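Local coordinates for protein putative esterase (Sulfolobus solfataricus P2, PDB 2RAU) that binds calcium ions and is probably a lipase or esterase of the alpha/beta-hydrolase superfamily, at residues 52-57 with 146-151. Residues are numbered along the deposited sequence; the frame is centred on the assembly and turned at random.
Sequences AVLILP and IYLAGE
Leu54 and Leu56 each lend both N-H and C=O to the strand 146-151, which makes this pair a worked example of parallel pairing at the centre of an alpha/beta-hydrolase sheet. Five backbone hydrogen bonds run from Tyr147 N to Ala52 O at one end to Glu151 N to Leu56 O at the other; Ala149 N to Leu54 O is the shortest, at 2.7 Å, and nearly straight. CA-H...O contacts reinforce the ladder, Val53 CA lying 3.3 Å from Tyr147 O.

Apolar packing differs on the two faces. Toward helix 123-141, Leu148 CD1 is the shared atom: it sits 3.7 Å from Leu54 CD2 and 4.0 Å from Leu56 CG. In register on one face, and with like torsions (chi1 167° and -176°), Leu54 and Leu148 lie side by side, while Leu56 slants across Leu148. Ile146 CD1 extends this layer, 3.9 Å from Leu54 CB. On the other face Val53 CG2 meets Tyr147 CB at 4.0 Å, and Ile55 CG1 abuts Ala149 CB.

While Val53 and Ile55 bond to strand 94-100, the five bonds set the register of strand 146-151, whose Gly150 belongs to a probable nucleophile elbow (GxSxG).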
loop_
_atom_site.group_PDB
_atom_site.type_symbol
_atom_site.label_atom_id
_atom_site.label_comp_id
_atom_site.label_asym_id
_atom_site.label_seq_id
_atom_site.Cartn_x
_atom_site.Cartn_y
_atom_site.Cartn_z
ATOM N N ALA A 52 -1.183 17.292 -6.911
ATOM C CA ALA A 52 -1.724 15.933 -6.883
ATOM C C ALA A 52 -0.641 14.888 -6.619
ATOM O O ALA A 52 0.351 14.806 -7.350
ATOM C CB ALA A 52 -2.470 15.628 -8.204
ATOM N N VAL A 53 -0.843 14.113 -5.548
ATOM C CA VAL A 53 -0.036 12.941 -5.216
ATOM C C VAL A 53 -0.957 11.753 -5.134
ATOM O O VAL A 53 -1.917 11.803 -4.382
ATOM C CB VAL A 53 0.669 13.087 -3.848
ATOM C CG1 VAL A 53 1.527 11.902 -3.615
ATOM C CG2 VAL A 53 1.489 14.412 -3.819
ATOM N N LEU A 54 -0.659 10.698 -5.885
ATOM C CA LEU A 54 -1.402 9.443 -5.801
ATOM C C LEU A 54 -0.484 8.393 -5.160
ATOM O O LEU A 54 0.665 8.169 -5.606
ATOM C CB LEU A 54 -1.877 8.956 -7.183
ATOM C CG LEU A 54 -2.403 7.515 -7.317
ATOM C CD1 LEU A 54 -3.696 7.361 -6.454
ATOM C CD2 LEU A 54 -2.598 7.158 -8.788
ATOM N N ILE A 55 -1.002 7.738 -4.132
ATOM C CA ILE A 55 -0.261 6.671 -3.428
ATOM C C ILE A 55 -0.891 5.318 -3.667
ATOM O O ILE A 55 -2.048 5.104 -3.385
ATOM C CB ILE A 55 -0.107 6.997 -1.909
ATOM C CG1 ILE A 55 0.371 8.468 -1.751
ATOM C CG2 ILE A 55 0.870 5.962 -1.219
ATOM C CD1 ILE A 55 0.745 8.930 -0.351
ATOM N N LEU A 56 -0.093 4.418 -4.218
ATOM C CA LEU A 56 -0.473 3.054 -4.520
ATOM C C LEU A 56 -0.175 2.127 -3.336
ATOM O O LEU A 56 0.972 2.005 -2.920
ATOM C CB LEU A 56 0.278 2.609 -5.770
ATOM C CG LEU A 56 0.065 3.389 -7.095
ATOM C CD1 LEU A 56 0.782 2.731 -8.250
ATOM C CD2 LEU A 56 -1.461 3.603 -7.388
ATOM N N PRO A 57 -1.208 1.507 -2.757
ATOM C CA PRO A 57 -0.922 0.595 -1.666
ATOM C C PRO A 57 -0.191 -0.663 -2.084
ATOM O O PRO A 57 -0.148 -0.990 -3.250
ATOM C CB PRO A 57 -2.311 0.211 -1.146
ATOM C CG PRO A 57 -3.234 1.304 -1.703
ATOM C CD PRO A 57 -2.657 1.643 -3.004
ATOM N N ILE A 146 1.145 14.050 -12.474
ATOM C CA ILE A 146 1.076 13.893 -11.024
ATOM C C ILE A 146 2.345 13.281 -10.402
ATOM O O ILE A 146 3.228 12.733 -11.087
ATOM C CB ILE A 146 -0.173 13.059 -10.625
ATOM C CG1 ILE A 146 0.004 11.593 -11.015
ATOM C CG2 ILE A 146 -1.523 13.589 -11.253
ATOM C CD1 ILE A 146 -1.140 10.717 -10.530
ATOM N N TYR A 147 2.421 13.421 -9.074
ATOM C CA TYR A 147 3.399 12.726 -8.263
ATOM C C TYR A 147 2.794 11.379 -7.943
ATOM O O TYR A 147 1.646 11.284 -7.523
ATOM C CB TYR A 147 3.716 13.484 -6.991
ATOM C CG TYR A 147 4.373 14.802 -7.216
ATOM C CD1 TYR A 147 5.661 14.864 -7.689
ATOM C CD2 TYR A 147 3.709 15.983 -6.955
ATOM C CE1 TYR A 147 6.271 16.054 -7.903
ATOM C CE2 TYR A 147 4.309 17.179 -7.153
ATOM C CZ TYR A 147 5.609 17.222 -7.634
ATOM O OH TYR A 147 6.256 18.428 -7.843
ATOM N N LEU A 148 3.569 10.330 -8.170
ATOM C CA LEU A 148 3.089 8.970 -7.958
ATOM C C LEU A 148 3.993 8.283 -6.924
ATOM O O LEU A 148 5.203 8.141 -7.119
ATOM C CB LEU A 148 3.128 8.173 -9.261
ATOM C CG LEU A 148 2.567 6.751 -9.222
ATOM C CD1 LEU A 148 1.115 6.820 -8.830
ATOM C CD2 LEU A 148 2.755 6.073 -10.554
ATOM N N ALA A 149 3.372 7.826 -5.847
ATOM C CA ALA A 149 4.066 7.156 -4.757
ATOM C C ALA A 149 3.546 5.760 -4.684
ATOM O O ALA A 149 2.390 5.476 -5.052
ATOM C CB ALA A 149 3.850 7.892 -3.441
ATOM N N GLY A 150 4.376 4.874 -4.164
ATOM C CA GLY A 150 4.049 3.474 -4.024
ATOM C C GLY A 150 4.661 2.849 -2.786
ATOM O O GLY A 150 5.832 3.085 -2.492
ATOM N N GLU A 151 3.852 2.075 -2.051
ATOM C CA GLU A 151 4.337 1.342 -0.872
ATOM C C GLU A 151 4.474 -0.128 -1.184
ATOM O O GLU A 151 3.505 -0.775 -1.530
ATOM C CB GLU A 151 3.347 1.514 0.297
ATOM C CG GLU A 151 3.087 2.955 0.671
ATOM C CD GLU A 151 2.224 3.146 1.907
ATOM O OE1 GLU A 151 1.661 2.137 2.436
ATOM O OE2 GLU A 151 2.109 4.307 2.358
#